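Local structure of mobilization protein A (Pseudomonas aeruginosa, 2NS6) at residues 64-78 against 117-129. The protein nicks one DNA strand at the plasmid's origin of transfer as the metal-dependent relaxase of the relaxosome, starting conjugative transfer. Residues are numbered along the deposited sequence; the frame is centred on the assembly and turned at random.
Sequences ERANGRLFKEVEFAL and NPHCHLMISERIN. With MN (manganese (II) ion), chain B.
Phe-76 lays its ring over Cys-120 on the buried face of two neighbouring antiparallel strands, 71-77 and 117-124. A chi1 of 45° tucks CG over its own backbone and brings the ring toward strand 117-124; Cys-120 CB sits over its face, 3.7 Å from the centroid, and SG comes in obliquely at 3.3 Å from Phe-76 CZ. Leu-122 CB meets an edge of the same ring, Val-74 and Ile-124 continue the apolar layer, and Trp-172 also packs on Phe-76. Seven backbone hydrogen bonds zip the strands together.

On the other face Met-123 CE caps the Phe-71 ring under helix 18-26, but the far end is looser and polar. There His-119 and His-121 bind manganese through NE2, with His-111 and a water. Asn-117 O accepts a 2.9 Å bond from His-119 ND1 in the ring plane, which, with the metal, fixes that ring's rotation. Glu-75 runs alongside His-121, its CG over the ring face.

Beyond the strands, Arg-69 grips Glu-126 side-on, NE to OE2 at 2.6 Å and NH2 to OE1 at 2.7 Å, while one water joins Arg-69 O to Glu-126 N. Central strand 117-124 thus links apolar core to metal site, where Glu-75, and Glu-73 held by Lys-21, probably make the surroundings of His-121 more negative, although its buried ND1 has no partner in the model.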
loop_
_atom_site.group_PDB
_atom_site.type_symbol
_atom_site.label_atom_id
_atom_site.label_comp_id
_atom_site.label_asym_id
_atom_site.label_seq_id
_atom_site.Cartn_x
_atom_site.Cartn_y
_atom_site.Cartn_z
ATOM N N GLU A 64 0.418 -16.981 -2.993
ATOM C CA GLU A 64 1.508 -16.835 -2.023
ATOM C C GLU A 64 1.486 -18.005 -1.054
ATOM O O GLU A 64 0.419 -18.458 -0.649
ATOM C CB GLU A 64 1.388 -15.526 -1.236
ATOM C CG GLU A 64 2.543 -14.562 -1.473
ATOM C CD GLU A 64 3.822 -14.954 -0.745
ATOM O OE1 GLU A 64 4.150 -16.158 -0.664
ATOM O OE2 GLU A 64 4.515 -14.045 -0.257
ATOM N N ARG A 65 2.661 -18.496 -0.682
ATOM C CA ARG A 65 2.737 -19.620 0.243
ATOM C C ARG A 65 2.174 -19.215 1.605
ATOM O O ARG A 65 2.181 -18.035 1.962
ATOM C CB ARG A 65 4.187 -20.085 0.387
ATOM C CG ARG A 65 5.105 -19.014 0.934
ATOM C CD ARG A 65 6.487 -19.562 1.181
ATOM N NE ARG A 65 7.327 -18.619 1.921
ATOM C CZ ARG A 65 8.541 -18.915 2.363
ATOM N NH1 ARG A 65 9.045 -20.125 2.138
ATOM N NH2 ARG A 65 9.250 -18.010 3.025
ATOM N N ALA A 66 1.692 -20.201 2.356
ATOM C CA ALA A 66 1.094 -19.974 3.674
ATOM C C ALA A 66 1.931 -19.107 4.605
ATOM O O ALA A 66 1.418 -18.171 5.222
ATOM C CB ALA A 66 0.800 -21.318 4.345
ATOM N N ASN A 67 3.216 -19.428 4.719
ATOM C CA ASN A 67 4.111 -18.671 5.580
ATOM C C ASN A 67 4.729 -17.493 4.833
ATOM O O ASN A 67 5.861 -17.090 5.109
ATOM C CB ASN A 67 5.213 -19.584 6.125
ATOM C CG ASN A 67 4.697 -20.573 7.161
ATOM O OD1 ASN A 67 4.216 -20.181 8.233
ATOM N ND2 ASN A 67 4.793 -21.863 6.848
ATOM N N GLY A 68 3.985 -16.946 3.881
ATOM C CA GLY A 68 4.483 -15.813 3.126
ATOM C C GLY A 68 3.797 -14.533 3.561
ATOM O O GLY A 68 2.718 -14.576 4.154
ATOM N N ARG A 69 4.420 -13.396 3.269
ATOM C CA ARG A 69 3.873 -12.088 3.629
ATOM C C ARG A 69 3.017 -11.538 2.490
ATOM O O ARG A 69 3.540 -11.076 1.472
ATOM C CB ARG A 69 5.023 -11.118 3.933
ATOM C CG ARG A 69 5.989 -11.602 5.019
ATOM C CD ARG A 69 7.372 -10.951 4.880
ATOM N NE ARG A 69 7.357 -9.502 5.104
ATOM C CZ ARG A 69 7.258 -8.923 6.300
ATOM N NH1 ARG A 69 7.162 -9.669 7.398
ATOM N NH2 ARG A 69 7.271 -7.599 6.400
ATOM N N LEU A 70 1.700 -11.591 2.662
ATOM C CA LEU A 70 0.772 -11.099 1.647
ATOM C C LEU A 70 0.916 -9.594 1.413
ATOM O O LEU A 70 0.824 -9.121 0.276
ATOM C CB LEU A 70 -0.670 -11.421 2.054
ATOM C CG LEU A 70 -1.031 -12.914 2.112
ATOM C CD1 LEU A 70 -2.347 -13.078 2.839
ATOM C CD2 LEU A 70 -1.120 -13.496 0.690
ATOM N N PHE A 71 1.145 -8.847 2.489
ATOM C CA PHE A 71 1.305 -7.403 2.382
ATOM C C PHE A 71 1.645 -6.774 3.730
ATOM O O PHE A 71 1.452 -7.380 4.779
ATOM C CB PHE A 71 0.022 -6.771 1.824
ATOM C CG PHE A 71 -1.174 -6.978 2.697
ATOM C CD1 PHE A 71 -1.417 -6.136 3.779
ATOM C CD2 PHE A 71 -2.031 -8.049 2.476
ATOM C CE1 PHE A 71 -2.493 -6.359 4.628
ATOM C CE2 PHE A 71 -3.113 -8.283 3.319
ATOM C CZ PHE A 71 -3.345 -7.439 4.399
ATOM N N LYS A 72 2.165 -5.554 3.674
ATOM C CA LYS A 72 2.525 -4.777 4.850
ATOM C C LYS A 72 1.522 -3.625 4.874
ATOM O O LYS A 72 1.522 -2.764 3.987
ATOM C CB LYS A 72 3.945 -4.228 4.699
ATOM C CG LYS A 72 4.469 -3.414 5.887
ATOM C CD LYS A 72 4.699 -4.283 7.108
ATOM C CE LYS A 72 5.362 -3.512 8.239
ATOM N NZ LYS A 72 6.794 -3.206 7.943
ATOM N N GLU A 73 0.663 -3.623 5.883
ATOM C CA GLU A 73 -0.356 -2.591 6.027
ATOM C C GLU A 73 0.148 -1.438 6.876
ATOM O O GLU A 73 0.612 -1.634 7.999
ATOM C CB GLU A 73 -1.604 -3.187 6.671
ATOM C CG GLU A 73 -2.663 -2.165 7.065
ATOM C CD GLU A 73 -3.957 -2.829 7.486
ATOM O OE1 GLU A 73 -3.909 -3.714 8.364
ATOM O OE2 GLU A 73 -5.020 -2.464 6.932
ATOM N N VAL A 74 0.055 -0.233 6.338
ATOM C CA VAL A 74 0.496 0.949 7.058
ATOM C C VAL A 74 -0.702 1.877 7.246
ATOM O O VAL A 74 -1.529 2.019 6.341
ATOM C CB VAL A 74 1.601 1.697 6.283
ATOM C CG1 VAL A 74 2.098 2.879 7.100
ATOM C CG2 VAL A 74 2.755 0.754 5.970
ATOM N N GLU A 75 -0.800 2.490 8.424
ATOM C CA GLU A 75 -1.898 3.414 8.719
ATOM C C GLU A 75 -1.367 4.708 9.314
ATOM O O GLU A 75 -0.572 4.689 10.256
ATOM C CB GLU A 75 -2.898 2.797 9.700
ATOM C CG GLU A 75 -4.214 3.572 9.757
ATOM C CD GLU A 75 -5.245 2.938 10.677
ATOM O OE1 GLU A 75 -5.341 1.693 10.705
ATOM O OE2 GLU A 75 -5.972 3.692 11.357
ATOM N N PHE A 76 -1.810 5.834 8.768
ATOM C CA PHE A 76 -1.359 7.126 9.269
ATOM C C PHE A 76 -2.447 8.194 9.213
ATOM O O PHE A 76 -3.232 8.248 8.270
ATOM C CB PHE A 76 -0.116 7.591 8.497
ATOM C CG PHE A 76 -0.211 7.425 7.003
ATOM C CD1 PHE A 76 -0.062 6.173 6.412
ATOM C CD2 PHE A 76 -0.464 8.520 6.186
ATOM C CE1 PHE A 76 -0.156 6.019 5.031
ATOM C CE2 PHE A 76 -0.558 8.376 4.802
ATOM C CZ PHE A 76 -0.410 7.122 4.226
ATOM N N ALA A 77 -2.498 9.033 10.243
ATOM C CA ALA A 77 -3.485 10.100 10.310
ATOM C C ALA A 77 -3.088 11.217 9.350
ATOM O O ALA A 77 -1.900 11.444 9.110
ATOM C CB ALA A 77 -3.573 10.643 11.744
ATOM N N LEU A 78 -4.084 11.909 8.807
ATOM C CA LEU A 78 -3.858 13.016 7.870
ATOM C C LEU A 78 -4.176 14.365 8.537
ATOM O O LEU A 78 -5.112 14.465 9.326
ATOM C CB LEU A 78 -4.743 12.839 6.630
ATOM C CG LEU A 78 -4.433 11.652 5.708
ATOM C CD1 LEU A 78 -5.557 11.468 4.709
ATOM C CD2 LEU A 78 -3.102 11.892 4.987
ATOM N N ASN A 117 -11.037 13.068 11.987
ATOM C CA ASN A 117 -9.909 12.146 11.985
ATOM C C ASN A 117 -9.643 11.474 10.629
ATOM O O ASN A 117 -9.730 10.252 10.502
ATOM C CB ASN A 117 -10.117 11.081 13.076
ATOM C CG ASN A 117 -10.318 11.690 14.461
ATOM O OD1 ASN A 117 -9.424 12.344 15.005
ATOM N ND2 ASN A 117 -11.501 11.481 15.033
ATOM N N PRO A 118 -9.337 12.272 9.593
ATOM C CA PRO A 118 -9.060 11.707 8.268
ATOM C C PRO A 118 -7.799 10.856 8.371
ATOM O O PRO A 118 -6.823 11.268 8.995
ATOM C CB PRO A 118 -8.834 12.946 7.403
ATOM C CG PRO A 118 -9.674 13.984 8.068
ATOM C CD PRO A 118 -9.385 13.741 9.531
ATOM N N HIS A 119 -7.818 9.668 7.780
ATOM C CA HIS A 119 -6.652 8.790 7.828
ATOM C C HIS A 119 -6.467 8.002 6.534
ATOM O O HIS A 119 -7.376 7.918 5.700
ATOM C CB HIS A 119 -6.752 7.828 9.023
ATOM C CG HIS A 119 -8.026 7.045 9.064
ATOM N ND1 HIS A 119 -9.227 7.604 9.437
ATOM C CD2 HIS A 119 -8.289 5.751 8.757
ATOM C CE1 HIS A 119 -10.179 6.690 9.356
ATOM N NE2 HIS A 119 -9.635 5.558 8.947
ATOM N N CYS A 120 -5.285 7.415 6.378
ATOM C CA CYS A 120 -4.962 6.659 5.176
ATOM C C CYS A 120 -4.540 5.214 5.438
ATOM O O CYS A 120 -3.708 4.953 6.303
ATOM C CB CYS A 120 -3.847 7.381 4.416
ATOM S SG CYS A 120 -3.323 6.542 2.906
ATOM N N HIS A 121 -5.127 4.274 4.703
ATOM C CA HIS A 121 -4.766 2.862 4.839
ATOM C C HIS A 121 -3.932 2.556 3.597
ATOM O O HIS A 121 -4.336 2.880 2.487
ATOM C CB HIS A 121 -6.010 1.969 4.859
ATOM C CG HIS A 121 -6.820 2.082 6.112
ATOM N ND1 HIS A 121 -6.605 1.281 7.213
ATOM C CD2 HIS A 121 -7.845 2.905 6.440
ATOM C CE1 HIS A 121 -7.465 1.606 8.164
ATOM N NE2 HIS A 121 -8.228 2.587 7.719
ATOM N N LEU A 122 -2.770 1.944 3.780
ATOM C CA LEU A 122 -1.917 1.647 2.640
ATOM C C LEU A 122 -1.332 0.249 2.741
ATOM O O LEU A 122 -0.629 -0.072 3.698
ATOM C CB LEU A 122 -0.805 2.707 2.551
ATOM C CG LEU A 122 0.302 2.728 1.487
ATOM C CD1 LEU A 122 1.531 2.113 2.080
ATOM C CD2 LEU A 122 -0.111 2.045 0.201
ATOM N N MET A 123 -1.652 -0.599 1.771
ATOM C CA MET A 123 -1.109 -1.944 1.782
ATOM C C MET A 123 -0.051 -2.053 0.705
ATOM O O MET A 123 -0.258 -1.659 -0.446
ATOM C CB MET A 123 -2.217 -2.999 1.622
ATOM C CG MET A 123 -3.318 -2.667 0.651
ATOM S SD MET A 123 -4.855 -3.664 0.916
ATOM C CE MET A 123 -4.324 -5.328 0.385
ATOM N N ILE A 124 1.104 -2.562 1.116
ATOM C CA ILE A 124 2.261 -2.713 0.246
ATOM C C ILE A 124 2.654 -4.159 0.059
ATOM O O ILE A 124 2.843 -4.893 1.032
ATOM C CB ILE A 124 3.471 -1.997 0.840
ATOM C CG1 ILE A 124 3.074 -0.584 1.261
ATOM C CG2 ILE A 124 4.611 -1.980 -0.161
ATOM C CD1 ILE A 124 4.217 0.199 1.857
ATOM N N SER A 125 2.774 -4.566 -1.200
ATOM C CA SER A 125 3.181 -5.925 -1.538
ATOM C C SER A 125 4.703 -5.905 -1.600
ATOM O O SER A 125 5.291 -5.071 -2.293
ATOM C CB SER A 125 2.621 -6.317 -2.906
ATOM O OG SER A 125 3.229 -7.506 -3.376
ATOM N N GLU A 126 5.339 -6.820 -0.879
ATOM C CA GLU A 126 6.793 -6.877 -0.852
ATOM C C GLU A 126 7.393 -7.667 -2.005
ATOM O O GLU A 126 8.221 -8.556 -1.800
ATOM C CB GLU A 126 7.265 -7.441 0.488
ATOM C CG GLU A 126 7.071 -6.473 1.641
ATOM C CD GLU A 126 7.092 -7.172 2.982
ATOM O OE1 GLU A 126 7.871 -6.757 3.862
ATOM O OE2 GLU A 126 6.322 -8.138 3.147
ATOM N N ARG A 127 6.964 -7.319 -3.215
ATOM C CA ARG A 127 7.436 -7.941 -4.447
ATOM C C ARG A 127 7.924 -6.814 -5.334
ATOM O O ARG A 127 7.230 -5.820 -5.528
ATOM C CB ARG A 127 6.297 -8.687 -5.152
ATOM C CG ARG A 127 5.784 -9.899 -4.387
ATOM C CD ARG A 127 6.695 -11.107 -4.610
ATOM N NE ARG A 127 6.334 -12.245 -3.771
ATOM C CZ ARG A 127 6.788 -13.478 -3.957
ATOM N NH1 ARG A 127 7.615 -13.730 -4.961
ATOM N NH2 ARG A 127 6.427 -14.454 -3.138
ATOM N N ILE A 128 9.122 -6.975 -5.872
ATOM C CA ILE A 128 9.732 -5.968 -6.721
ATOM C C ILE A 128 9.265 -6.075 -8.164
ATOM O O ILE A 128 9.491 -7.093 -8.828
ATOM C CB ILE A 128 11.264 -6.110 -6.674
ATOM C CG1 ILE A 128 11.735 -5.981 -5.224
ATOM C CG2 ILE A 128 11.926 -5.072 -7.571
ATOM C CD1 ILE A 128 13.191 -6.332 -5.001
ATOM N N ASN A 129 8.613 -5.031 -8.662
ATOM C CA ASN A 129 8.173 -5.075 -10.045
ATOM C C ASN A 129 9.336 -4.655 -10.934
ATOM O O ASN A 129 9.660 -3.470 -11.033
ATOM C CB ASN A 129 6.987 -4.149 -10.286
ATOM C CG ASN A 129 6.367 -4.363 -11.656
ATOM O OD1 ASN A 129 7.015 -4.883 -12.563
ATOM N ND2 ASN A 129 5.119 -3.956 -11.815
HETATM MN MN MN B . -10.362 3.547 8.199
HETATM O O HOH W 1 4.230 -11.650 -1.494
HETATM O O HOH W 2 4.391 -8.509 1.129
HETATM O O HOH W 3 2.569 -9.569 -1.932
HETATM O O HOH W 4 -12.455 4.408 8.904
#